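Local coordinates for Ro sixty-related protein, RSR (Deinococcus radiodurans, PDB 2NVO) that binds several small RNAs that accumulate during recovery from ultraviolet irradiation and contributes to the resistance of the bacterium to that radiation, at residues E300-P305 with D345-A350; A293-V298 with V340-D345; L323-G328 with G335-V340; G356-A361 with L400-D405. One frame throughout, in Å; residues are numbered along the deposited sequence.

Overall arrangement
Interactions 1 and 2 join the same two helices, 292-302 and 341-354, with centres about 9 Å apart. Leu302 CD1 of the first meets Val343 CG1 of the second at 3.9 Å, and the two share Asp345. Interaction 3 secures the loop that leads from helix 315-326 into helix 341-354; it shares Val340 with interaction 2, and its Tyr325 packs on Val343 and Val344. These three lie within the helical TROVE region. Interaction 4, its centre about 20 Å from that of interaction 1 and about 31 Å from that of interaction 3, follows helix 341-354 where the chain enters the VWFA-like domain. All four lie away from the calcium ion held by Ser372, Ser374 and Glu467.

Interaction 1: E300-P305 with D345-A350; sequences ERLTDP and DALEEA
Apolar packing is carried by Leu302 and Leu347, whose branched ends meet with CD1 of Leu302 3.9 Å from CD2 of Leu347. Leu347 starts out away from helix 292-302, and its CD2 branch turns back to touch both methyl groups of Leu302. The small Ala346 leaves room for the residue that follows helix 292-302: its CB lies 4.0 Å from CG2 of Thr303.

That same methyl is the centre of the mixed polar and apolar contacts. CG2 of Thr303 rests 3.5 Å from the carbonyl O of Ala346 and 3.7 Å from CD of Glu349, whose extended chain passes across it at about a right angle. With chi1 at 57°, the hydroxyl is turned back to Ile299 O, to which it is hydrogen-bonded, while the methyl faces helix 341-354. Ala350 CB approaches Leu302 O to 3.3 Å, and this buried carbonyl has no polar partner in the model.

Water supplies the polar link, donating to Thr303 O at 3.0 Å and to Glu349 OE2 at 3.2 Å.

The contact thus joins the C-terminal end of helix 292-302 to the middle of helix 341-354. Leu302 and Leu347 also reach helix 271-283, and Ala350 touches Ala318 of helix 315-326.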
loop_
_atom_site.group_PDB
_atom_site.type_symbol
_atom_site.label_atom_id
_atom_site.label_comp_id
_atom_site.label_asym_id
_atom_site.label_seq_id
_atom_site.Cartn_x
_atom_site.Cartn_y
_atom_site.Cartn_z
ATOM N N GLU A 300 -10.481 -13.839 19.162
ATOM C CA GLU A 300 -11.761 -13.164 18.941
ATOM C C GLU A 300 -11.630 -11.899 18.088
ATOM O O GLU A 300 -12.485 -11.604 17.259
ATOM C CB GLU A 300 -12.454 -12.839 20.279
ATOM C CG GLU A 300 -12.832 -14.075 21.085
ATOM C CD GLU A 300 -13.737 -15.030 20.314
ATOM O OE1 GLU A 300 -14.530 -14.553 19.477
ATOM O OE2 GLU A 300 -13.659 -16.259 20.540
ATOM N N ARG A 301 -10.572 -11.140 18.296
ATOM C CA ARG A 301 -10.365 -9.956 17.473
ATOM C C ARG A 301 -10.006 -10.316 16.023
ATOM O O ARG A 301 -10.460 -9.669 15.093
ATOM C CB ARG A 301 -9.288 -9.069 18.089
ATOM C CG ARG A 301 -9.610 -8.666 19.519
ATOM C CD ARG A 301 -8.448 -7.951 20.150
ATOM N NE ARG A 301 -8.092 -6.781 19.357
ATOM C CZ ARG A 301 -7.280 -5.821 19.779
ATOM N NH1 ARG A 301 -6.753 -5.886 20.997
ATOM N NH2 ARG A 301 -7.004 -4.797 18.989
ATOM N N LEU A 302 -9.193 -11.355 15.855
ATOM C CA LEU A 302 -8.689 -11.750 14.543
ATOM C C LEU A 302 -9.792 -12.278 13.637
ATOM O O LEU A 302 -9.689 -12.213 12.410
ATOM C CB LEU A 302 -7.614 -12.828 14.701
ATOM C CG LEU A 302 -6.300 -12.351 15.311
ATOM C CD1 LEU A 302 -5.334 -13.516 15.461
ATOM C CD2 LEU A 302 -5.730 -11.249 14.431
ATOM N N THR A 303 -10.843 -12.820 14.245
ATOM C CA THR A 303 -11.920 -13.442 13.489
ATOM C C THR A 303 -13.237 -12.684 13.631
ATOM O O THR A 303 -14.288 -13.204 13.297
ATOM C CB THR A 303 -12.156 -14.894 13.926
ATOM O OG1 THR A 303 -12.448 -14.933 15.331
ATOM C CG2 THR A 303 -10.927 -15.760 13.636
ATOM N N ASP A 304 -13.168 -11.460 14.133
ATOM C CA ASP A 304 -14.358 -10.616 14.271
ATOM C C ASP A 304 -14.760 -10.073 12.899
ATOM O O ASP A 304 -14.060 -9.242 12.335
ATOM C CB ASP A 304 -14.047 -9.471 15.230
ATOM C CG ASP A 304 -15.265 -8.589 15.521
ATOM O OD1 ASP A 304 -15.192 -7.753 16.437
ATOM O OD2 ASP A 304 -16.281 -8.732 14.835
ATOM N N PRO A 305 -15.888 -10.551 12.352
ATOM C CA PRO A 305 -16.289 -10.152 10.999
ATOM C C PRO A 305 -16.457 -8.648 10.849
ATOM O O PRO A 305 -16.078 -8.083 9.823
ATOM C CB PRO A 305 -17.627 -10.874 10.807
ATOM C CG PRO A 305 -17.527 -12.065 11.694
ATOM C CD PRO A 305 -16.787 -11.578 12.907
ATOM N N ASP A 345 -4.095 -20.775 13.696
ATOM C CA ASP A 345 -5.370 -21.305 13.212
ATOM C C ASP A 345 -6.389 -20.208 12.942
ATOM O O ASP A 345 -7.128 -20.262 11.967
ATOM C CB ASP A 345 -5.985 -22.261 14.237
ATOM C CG ASP A 345 -5.440 -23.670 14.140
ATOM O OD1 ASP A 345 -4.832 -24.019 13.104
ATOM O OD2 ASP A 345 -5.635 -24.433 15.113
ATOM N N ALA A 346 -6.470 -19.236 13.841
ATOM C CA ALA A 346 -7.471 -18.182 13.709
ATOM C C ALA A 346 -7.162 -17.318 12.489
ATOM O O ALA A 346 -8.057 -16.754 11.845
ATOM C CB ALA A 346 -7.488 -17.337 14.949
ATOM N N LEU A 347 -5.875 -17.182 12.205
ATOM C CA LEU A 347 -5.432 -16.429 11.031
ATOM C C LEU A 347 -5.851 -17.121 9.733
ATOM O O LEU A 347 -6.122 -16.462 8.726
ATOM C CB LEU A 347 -3.932 -16.176 11.104
ATOM C CG LEU A 347 -3.563 -15.166 12.196
ATOM C CD1 LEU A 347 -2.077 -15.205 12.453
ATOM C CD2 LEU A 347 -3.999 -13.770 11.814
ATOM N N GLU A 348 -5.932 -18.445 9.762
ATOM C CA GLU A 348 -6.452 -19.180 8.616
ATOM C C GLU A 348 -7.925 -18.886 8.434
ATOM O O GLU A 348 -8.411 -18.819 7.308
ATOM C CB GLU A 348 -6.195 -20.684 8.746
ATOM C CG GLU A 348 -4.763 -21.064 8.418
ATOM C CD GLU A 348 -4.383 -22.462 8.876
ATOM O OE1 GLU A 348 -5.141 -23.415 8.608
ATOM O OE2 GLU A 348 -3.308 -22.605 9.500
ATOM N N GLU A 349 -8.635 -18.688 9.544
ATOM C CA GLU A 349 -10.040 -18.325 9.480
ATOM C C GLU A 349 -10.237 -16.887 9.007
ATOM O O GLU A 349 -11.142 -16.614 8.228
ATOM C CB GLU A 349 -10.735 -18.534 10.845
ATOM C CG GLU A 349 -12.236 -18.269 10.787
ATOM C CD GLU A 349 -12.947 -18.458 12.131
ATOM O OE1 GLU A 349 -12.402 -19.161 13.001
ATOM O OE2 GLU A 349 -14.056 -17.905 12.301
ATOM N N ALA A 350 -9.397 -15.969 9.489
ATOM C CA ALA A 350 -9.433 -14.584 9.045
ATOM C C ALA A 350 -9.234 -14.491 7.526
ATOM O O ALA A 350 -9.897 -13.710 6.855
ATOM C CB ALA A 350 -8.383 -13.750 9.781
HETATM O O HOH W 1 -16.022 -15.601 13.251
#

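Interaction 2: A293-V298 with V340-D345; sequences ATVQAV and VPRVVD
Val295 is the main bump, a forked side chain that enters the hollow formed by Val340, Arg342 and Val343. Its CG2 branch lies 4.1 Å from CG2 of Val340, and its CG1 branch is 4.3 Å from CG2 of Val343. Both branches of the fork touch Val340, and CG1 also reaches Val343 and Arg342. Farther along, the CG1 methyls of Val298 and Val343 meet at 4.3 Å. The axes of the two short helical segments are 9.8 Å apart and nearly parallel, at 5°, so the valines of one face those of the other at matching heights. Beta-branched valine suits this spacing, being broad near the backbone but short.

Arg342 closes one flank of the hollow. A bend at chi3 (68°) brings its guanidinium back across Val295, whose CG1 lies 3.9 Å from NH1. The amide of Gln296 stands at the guanidinium edge, with the two planes 32° apart.

The surfaces of Leu287 and Tyr325 extend the apolar lining round these valines. Chemically, the contact is a buried valine core with a polar margin: its interior depends on close fit and exclusion of water, while Arg342, an exposed residue, lays its charged group along the rim of that core, bordering the Val295 methyl and the Gln296 amide.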
loop_
_atom_site.group_PDB
_atom_site.type_symbol
_atom_site.label_atom_id
_atom_site.label_comp_id
_atom_site.label_asym_id
_atom_site.label_seq_id
_atom_site.Cartn_x
_atom_site.Cartn_y
_atom_site.Cartn_z
ATOM N N ALA A 293 -6.178 -16.601 28.398
ATOM C CA ALA A 293 -7.062 -15.433 28.359
ATOM C C ALA A 293 -6.716 -14.455 27.228
ATOM O O ALA A 293 -7.594 -13.994 26.483
ATOM C CB ALA A 293 -7.076 -14.705 29.704
ATOM N N THR A 294 -5.434 -14.119 27.123
ATOM C CA THR A 294 -4.993 -13.193 26.092
ATOM C C THR A 294 -5.092 -13.863 24.731
ATOM O O THR A 294 -5.516 -13.237 23.778
ATOM C CB THR A 294 -3.544 -12.722 26.320
ATOM O OG1 THR A 294 -3.440 -12.091 27.604
ATOM C CG2 THR A 294 -3.145 -11.731 25.251
ATOM N N VAL A 295 -4.701 -15.131 24.668
ATOM C CA VAL A 295 -4.837 -15.937 23.448
ATOM C C VAL A 295 -6.277 -15.908 22.909
ATOM O O VAL A 295 -6.502 -15.612 21.729
ATOM C CB VAL A 295 -4.390 -17.384 23.689
ATOM C CG1 VAL A 295 -4.894 -18.304 22.590
ATOM C CG2 VAL A 295 -2.867 -17.460 23.787
ATOM N N GLN A 296 -7.259 -16.179 23.775
ATOM C CA GLN A 296 -8.642 -16.172 23.313
ATOM C C GLN A 296 -9.054 -14.789 22.863
ATOM O O GLN A 296 -9.765 -14.626 21.870
ATOM C CB GLN A 296 -9.626 -16.679 24.386
ATOM C CG GLN A 296 -11.007 -16.990 23.786
ATOM C CD GLN A 296 -10.947 -18.037 22.681
ATOM O OE1 GLN A 296 -11.649 -17.933 21.672
ATOM N NE2 GLN A 296 -10.092 -19.040 22.857
ATOM N N ALA A 297 -8.605 -13.781 23.590
ATOM C CA ALA A 297 -8.966 -12.415 23.250
ATOM C C ALA A 297 -8.374 -12.044 21.890
ATOM O O ALA A 297 -9.005 -11.352 21.094
ATOM C CB ALA A 297 -8.481 -11.450 24.329
ATOM N N VAL A 298 -7.150 -12.499 21.624
ATOM C CA VAL A 298 -6.575 -12.245 20.290
ATOM C C VAL A 298 -7.385 -12.974 19.213
ATOM O O VAL A 298 -7.787 -12.373 18.224
ATOM C CB VAL A 298 -5.074 -12.614 20.235
ATOM C CG1 VAL A 298 -4.546 -12.609 18.779
ATOM C CG2 VAL A 298 -4.268 -11.635 21.084
ATOM N N VAL A 340 1.688 -19.285 18.998
ATOM C CA VAL A 340 0.582 -20.061 19.546
ATOM C C VAL A 340 -0.236 -20.667 18.422
ATOM O O VAL A 340 -0.790 -19.939 17.611
ATOM C CB VAL A 340 -0.369 -19.180 20.382
ATOM C CG1 VAL A 340 -1.518 -20.020 20.888
ATOM C CG2 VAL A 340 0.379 -18.514 21.524
ATOM N N PRO A 341 -0.332 -22.003 18.384
ATOM C CA PRO A 341 -0.980 -22.715 17.278
ATOM C C PRO A 341 -2.403 -22.246 16.997
ATOM O O PRO A 341 -2.746 -22.012 15.841
ATOM C CB PRO A 341 -0.979 -24.167 17.754
ATOM C CG PRO A 341 0.222 -24.252 18.636
ATOM C CD PRO A 341 0.253 -22.933 19.363
ATOM N N ARG A 342 -3.223 -22.097 18.032
ATOM C CA ARG A 342 -4.614 -21.719 17.796
ATOM C C ARG A 342 -4.743 -20.286 17.264
ATOM O O ARG A 342 -5.771 -19.927 16.701
ATOM C CB ARG A 342 -5.473 -21.953 19.055
ATOM C CG ARG A 342 -5.869 -23.419 19.250
ATOM C CD ARG A 342 -6.623 -23.678 20.566
ATOM N NE ARG A 342 -7.934 -23.047 20.553
ATOM C CZ ARG A 342 -8.229 -21.931 21.200
ATOM N NH1 ARG A 342 -7.306 -21.335 21.940
ATOM N NH2 ARG A 342 -9.453 -21.422 21.121
ATOM N N VAL A 343 -3.707 -19.468 17.447
ATOM C CA VAL A 343 -3.688 -18.124 16.860
ATOM C C VAL A 343 -3.370 -18.252 15.372
ATOM O O VAL A 343 -4.019 -17.634 14.535
ATOM C CB VAL A 343 -2.660 -17.183 17.547
ATOM C CG1 VAL A 343 -2.515 -15.878 16.789
ATOM C CG2 VAL A 343 -3.069 -16.891 19.004
ATOM N N VAL A 344 -2.371 -19.073 15.055
ATOM C CA VAL A 344 -2.098 -19.414 13.660
ATOM C C VAL A 344 -3.366 -19.915 12.990
ATOM O O VAL A 344 -3.693 -19.516 11.873
ATOM C CB VAL A 344 -1.007 -20.487 13.549
ATOM C CG1 VAL A 344 -0.983 -21.066 12.134
ATOM C CG2 VAL A 344 0.336 -19.892 13.926
ATOM N N ASP A 345 -4.095 -20.775 13.696
ATOM C CA ASP A 345 -5.370 -21.305 13.212
ATOM C C ASP A 345 -6.389 -20.208 12.942
ATOM O O ASP A 345 -7.128 -20.262 11.967
ATOM C CB ASP A 345 -5.985 -22.261 14.237
ATOM C CG ASP A 345 -5.440 -23.670 14.140
ATOM O OD1 ASP A 345 -4.832 -24.019 13.104
ATOM O OD2 ASP A 345 -5.635 -24.433 15.113
#

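Interaction 3: L323-G328 with G335-V340; sequences LVYAQG and GTWLPV
Thr336 opens the contact by its backbone, with its CA 3.2 Å from Gly328 O. That carbonyl accepts the next amide, Trp337 N, at 2.9 Å, from a donor lying above the carbonyl plane.

Trp337 then folds its indole back over the helix end. Its chi1 of 60° puts CG between the backbone N and the carbonyl carbon, and the ring lies flat over Gly328. CA of Gly328 stands 3.4 Å from the centroid of the five-membered ring, a CH-pi contact over the face. Gly328 has positive phi, and a side chain here would run into Trp337 O; glycine meets both demands. At the indole edge, NE1 donates to Tyr325 O at 2.9 Å, in the carbonyl plane and on a lone pair. Tyr325 O also accepts from Gly328 N. The Tyr325 ring is nearly parallel to the indole, at 12°, but slid so far aside that they barely overlap.

Leu338 contributes its carbonyl, bridged by a water that donates to Leu338 O and accepts from Tyr325 OH. Pro339, a compact ring, places CB over one face of the tyrosine ring, toward its rim, and CG 3.6 Å from Ala326 O. Last comes Val340, whose N donates almost straight (178°) to Tyr325 OH at 2.6 Å.

Thus the loop returning from helix 315-326 is fastened to that helix's C-terminal end just before helix 341-354 starts. Tyr325 reaches on to Val343 and Val344 of the new helix, while Leu338 touches Pro289 in the loop preceding helix 292-302.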
loop_
_atom_site.group_PDB
_atom_site.type_symbol
_atom_site.label_atom_id
_atom_site.label_comp_id
_atom_site.label_asym_id
_atom_site.label_seq_id
_atom_site.Cartn_x
_atom_site.Cartn_y
_atom_site.Cartn_z
ATOM N N LEU A 323 1.996 -16.101 8.186
ATOM C CA LEU A 323 3.330 -16.577 7.814
ATOM C C LEU A 323 4.380 -15.872 8.665
ATOM O O LEU A 323 5.264 -16.510 9.186
ATOM C CB LEU A 323 3.599 -16.344 6.317
ATOM C CG LEU A 323 2.693 -17.137 5.359
ATOM C CD1 LEU A 323 2.792 -16.651 3.896
ATOM C CD2 LEU A 323 2.969 -18.619 5.447
ATOM N N VAL A 324 4.277 -14.556 8.793
ATOM C CA VAL A 324 5.234 -13.778 9.596
ATOM C C VAL A 324 5.252 -14.274 11.040
ATOM O O VAL A 324 6.315 -14.520 11.633
ATOM C CB VAL A 324 4.896 -12.278 9.590
ATOM C CG1 VAL A 324 5.736 -11.534 10.644
ATOM C CG2 VAL A 324 5.147 -11.682 8.212
ATOM N N TYR A 325 4.055 -14.433 11.600
ATOM C CA TYR A 325 3.911 -14.869 12.977
ATOM C C TYR A 325 4.404 -16.290 13.200
ATOM O O TYR A 325 5.047 -16.576 14.204
ATOM C CB TYR A 325 2.439 -14.727 13.424
ATOM C CG TYR A 325 2.165 -15.243 14.816
ATOM C CD1 TYR A 325 2.780 -14.668 15.922
ATOM C CD2 TYR A 325 1.292 -16.307 15.026
ATOM C CE1 TYR A 325 2.533 -15.154 17.211
ATOM C CE2 TYR A 325 1.043 -16.793 16.291
ATOM C CZ TYR A 325 1.663 -16.212 17.378
ATOM O OH TYR A 325 1.408 -16.701 18.633
ATOM N N ALA A 326 4.119 -17.187 12.263
ATOM C CA ALA A 326 4.432 -18.593 12.470
ATOM C C ALA A 326 5.933 -18.862 12.462
ATOM O O ALA A 326 6.371 -19.932 12.881
ATOM C CB ALA A 326 3.719 -19.476 11.445
ATOM N N GLN A 327 6.711 -17.887 12.008
ATOM C CA GLN A 327 8.163 -18.030 11.952
ATOM C C GLN A 327 8.765 -18.060 13.352
ATOM O O GLN A 327 9.760 -18.759 13.599
ATOM C CB GLN A 327 8.789 -16.881 11.158
ATOM C CG GLN A 327 8.688 -17.054 9.667
ATOM C CD GLN A 327 9.478 -18.252 9.197
ATOM O OE1 GLN A 327 10.550 -18.536 9.726
ATOM N NE2 GLN A 327 8.947 -18.972 8.217
ATOM N N GLY A 328 8.169 -17.291 14.260
ATOM C CA GLY A 328 8.636 -17.245 15.635
ATOM C C GLY A 328 9.960 -16.511 15.746
ATOM O O GLY A 328 10.659 -16.606 16.751
ATOM N N GLY A 335 13.934 -10.361 18.076
ATOM C CA GLY A 335 14.207 -11.535 18.876
ATOM C C GLY A 335 13.433 -12.724 18.350
ATOM O O GLY A 335 13.239 -12.880 17.140
ATOM N N THR A 336 12.996 -13.573 19.267
ATOM C CA THR A 336 12.186 -14.715 18.907
ATOM C C THR A 336 10.930 -14.742 19.776
ATOM O O THR A 336 10.789 -13.948 20.713
ATOM C CB THR A 336 12.961 -16.034 19.066
ATOM O OG1 THR A 336 13.144 -16.326 20.457
ATOM C CG2 THR A 336 14.322 -15.944 18.385
ATOM N N TRP A 337 10.017 -15.647 19.436
ATOM C CA TRP A 337 8.803 -15.860 20.212
ATOM C C TRP A 337 8.304 -17.262 19.935
ATOM O O TRP A 337 8.826 -17.940 19.051
ATOM C CB TRP A 337 7.735 -14.821 19.870
ATOM C CG TRP A 337 7.303 -14.807 18.425
ATOM C CD1 TRP A 337 6.280 -15.518 17.868
ATOM C CD2 TRP A 337 7.873 -14.028 17.365
ATOM N NE1 TRP A 337 6.179 -15.234 16.525
ATOM C CE2 TRP A 337 7.146 -14.321 16.192
ATOM C CE3 TRP A 337 8.932 -13.115 17.294
ATOM C CZ2 TRP A 337 7.446 -13.738 14.963
ATOM C CZ3 TRP A 337 9.226 -12.533 16.072
ATOM C CH2 TRP A 337 8.485 -12.846 14.924
ATOM N N LEU A 338 7.314 -17.703 20.700
ATOM C CA LEU A 338 6.736 -19.023 20.504
ATOM C C LEU A 338 5.317 -18.907 19.956
ATOM O O LEU A 338 4.370 -18.631 20.709
ATOM C CB LEU A 338 6.735 -19.811 21.812
ATOM C CG LEU A 338 6.118 -21.203 21.710
ATOM C CD1 LEU A 338 6.778 -21.989 20.589
ATOM C CD2 LEU A 338 6.237 -21.948 23.034
ATOM N N PRO A 339 5.165 -19.127 18.638
ATOM C CA PRO A 339 3.869 -18.991 17.966
ATOM C C PRO A 339 2.834 -19.864 18.645
ATOM O O PRO A 339 3.093 -21.047 18.854
ATOM C CB PRO A 339 4.146 -19.533 16.556
ATOM C CG PRO A 339 5.642 -19.404 16.373
ATOM C CD PRO A 339 6.211 -19.651 17.737
ATOM N N VAL A 340 1.688 -19.285 18.998
ATOM C CA VAL A 340 0.582 -20.061 19.546
ATOM C C VAL A 340 -0.236 -20.667 18.422
ATOM O O VAL A 340 -0.790 -19.939 17.611
ATOM C CB VAL A 340 -0.369 -19.180 20.382
ATOM C CG1 VAL A 340 -1.518 -20.020 20.888
ATOM C CG2 VAL A 340 0.379 -18.514 21.524
HETATM O O HOH W 2 3.465 -16.018 20.437
#

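Interaction 4: G356-A361 with L400-D405; sequences GNVQPA and LRTEPD
Glu403 directs its carboxylate at the backbone of Ala361, and this is the hydrogen bond that joins the two segments. Its CG lies anti to the carbonyl carbon (chi1 -63°), and a second bend at chi2 (-67°) folds the chain so that OE2 comes to Ala361 N. The amide donates at 2.7 Å, with an N-H...O angle of 161°, to OE2, which receives it on its syn lone pair, the side of the other oxygen. That other oxygen, OE1, accepts from Thr363 N and, weakly, from Asn362 N, so one carboxylate gathers three successive amides just before strand 364-369. A glutamate suits the place because its flexible chain can curl back from the helix end and present two acceptors. Ala361 leaves room for it, its small CB 3.5 Å from OE2, and it also packs against Thr527 and Ala530 of helix 522-530.

Pro360 faces the end of helix 388-402 with its ring. CB lies 3.3 Å from Thr402 O and CG 3.5 Å from the same carbonyl, while its CA is 3.5 Å from Glu403 OE2. Proline has no amide hydrogen to offer, and its carbons fill this side of the backbone instead.

Thr402 turns its methyl to the linker: CG2 is 4.2 Å from CB of Val358. Its hydroxyl is hydrogen-bonded within its own helix, to Ile398 O.

The arrangement belongs to the VWFA-like domain, an alpha/beta fold with a largely parallel central sheet. Here the segment entering strand 364-369 is tied to the turn between helix 388-402 and strand 405-411, and these two strands are neighbours in the sheet, linked by a beta-alpha-beta crossover.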
loop_
_atom_site.group_PDB
_atom_site.type_symbol
_atom_site.label_atom_id
_atom_site.label_comp_id
_atom_site.label_asym_id
_atom_site.label_seq_id
_atom_site.Cartn_x
_atom_site.Cartn_y
_atom_site.Cartn_z
ATOM N N GLY A 356 -14.974 -11.935 1.812
ATOM C CA GLY A 356 -16.229 -11.214 1.743
ATOM C C GLY A 356 -16.077 -9.714 1.636
ATOM O O GLY A 356 -17.031 -9.012 1.292
ATOM N N ASN A 357 -14.880 -9.211 1.913
ATOM C CA ASN A 357 -14.639 -7.773 1.869
ATOM C C ASN A 357 -13.714 -7.302 0.738
ATOM O O ASN A 357 -13.282 -6.152 0.722
ATOM C CB ASN A 357 -14.139 -7.290 3.230
ATOM C CG ASN A 357 -15.011 -7.805 4.390
ATOM O OD1 ASN A 357 -14.501 -8.322 5.381
ATOM N ND2 ASN A 357 -16.329 -7.687 4.246
ATOM N N VAL A 358 -13.412 -8.188 -0.210
ATOM C CA VAL A 358 -12.630 -7.800 -1.385
ATOM C C VAL A 358 -13.501 -7.033 -2.385
ATOM O O VAL A 358 -14.579 -7.495 -2.751
ATOM C CB VAL A 358 -12.030 -9.037 -2.099
ATOM C CG1 VAL A 358 -11.475 -8.661 -3.464
ATOM C CG2 VAL A 358 -10.948 -9.680 -1.235
ATOM N N GLN A 359 -13.036 -5.872 -2.837
ATOM C CA GLN A 359 -13.744 -5.157 -3.907
ATOM C C GLN A 359 -13.353 -5.718 -5.276
ATOM O O GLN A 359 -12.237 -5.530 -5.727
ATOM C CB GLN A 359 -13.470 -3.651 -3.855
ATOM C CG GLN A 359 -13.804 -3.008 -2.509
ATOM C CD GLN A 359 -15.216 -3.330 -2.021
ATOM O OE1 GLN A 359 -15.418 -3.673 -0.854
ATOM N NE2 GLN A 359 -16.197 -3.216 -2.915
ATOM N N PRO A 360 -14.286 -6.421 -5.926
ATOM C CA PRO A 360 -14.075 -7.114 -7.200
ATOM C C PRO A 360 -13.955 -6.149 -8.374
ATOM O O PRO A 360 -14.435 -5.018 -8.310
ATOM C CB PRO A 360 -15.350 -7.944 -7.366
ATOM C CG PRO A 360 -16.051 -7.890 -6.046
ATOM C CD PRO A 360 -15.648 -6.610 -5.420
ATOM N N ALA A 361 -13.292 -6.588 -9.434
ATOM C CA ALA A 361 -13.282 -5.831 -10.674
ATOM C C ALA A 361 -14.667 -5.884 -11.311
ATOM O O ALA A 361 -15.047 -4.983 -12.049
ATOM C CB ALA A 361 -12.257 -6.399 -11.637
ATOM N N LEU A 400 -11.919 -16.555 -8.178
ATOM C CA LEU A 400 -12.977 -17.550 -8.255
ATOM C C LEU A 400 -14.155 -17.226 -7.340
ATOM O O LEU A 400 -15.303 -17.418 -7.720
ATOM C CB LEU A 400 -12.421 -18.945 -7.984
ATOM C CG LEU A 400 -11.583 -19.451 -9.165
ATOM C CD1 LEU A 400 -10.627 -20.555 -8.756
ATOM C CD2 LEU A 400 -12.479 -19.902 -10.329
ATOM N N ARG A 401 -13.867 -16.703 -6.156
ATOM C CA ARG A 401 -14.904 -16.422 -5.175
ATOM C C ARG A 401 -15.550 -15.034 -5.299
ATOM O O ARG A 401 -16.604 -14.808 -4.723
ATOM C CB ARG A 401 -14.368 -16.630 -3.747
ATOM C CG ARG A 401 -14.101 -18.097 -3.419
ATOM C CD ARG A 401 -13.710 -18.331 -1.957
ATOM N NE ARG A 401 -13.156 -19.679 -1.797
ATOM C CZ ARG A 401 -12.338 -20.068 -0.822
ATOM N NH1 ARG A 401 -11.968 -19.211 0.121
ATOM N NH2 ARG A 401 -11.876 -21.320 -0.797
ATOM N N THR A 402 -14.950 -14.111 -6.044
ATOM C CA THR A 402 -15.397 -12.713 -5.988
ATOM C C THR A 402 -15.726 -12.074 -7.324
ATOM O O THR A 402 -16.421 -11.058 -7.364
ATOM C CB THR A 402 -14.391 -11.775 -5.271
ATOM O OG1 THR A 402 -13.186 -11.664 -6.047
ATOM C CG2 THR A 402 -14.082 -12.269 -3.885
ATOM N N GLU A 403 -15.215 -12.640 -8.411
ATOM C CA GLU A 403 -15.458 -12.081 -9.730
ATOM C C GLU A 403 -16.640 -12.802 -10.383
ATOM O O GLU A 403 -16.936 -13.940 -10.026
ATOM C CB GLU A 403 -14.209 -12.191 -10.609
ATOM C CG GLU A 403 -12.994 -11.406 -10.097
ATOM C CD GLU A 403 -13.196 -9.892 -10.148
ATOM O OE1 GLU A 403 -14.112 -9.444 -10.878
ATOM O OE2 GLU A 403 -12.424 -9.150 -9.477
ATOM N N PRO A 404 -17.315 -12.131 -11.334
ATOM C CA PRO A 404 -18.487 -12.671 -12.048
ATOM C C PRO A 404 -18.135 -14.004 -12.656
ATOM O O PRO A 404 -18.914 -14.959 -12.643
ATOM C CB PRO A 404 -18.705 -11.674 -13.188
ATOM C CG PRO A 404 -18.018 -10.446 -12.786
ATOM C CD PRO A 404 -16.992 -10.756 -11.738
ATOM N N ASP A 405 -16.933 -14.058 -13.213
ATOM C CA ASP A 405 -16.449 -15.298 -13.754
ATOM C C ASP A 405 -14.938 -15.343 -13.645
ATOM O O ASP A 405 -14.256 -14.320 -13.669
ATOM C CB ASP A 405 -16.876 -15.441 -15.208
ATOM C CG ASP A 405 -17.101 -16.884 -15.610
ATOM O OD1 ASP A 405 -17.459 -17.102 -16.787
ATOM O OD2 ASP A 405 -16.933 -17.798 -14.764
#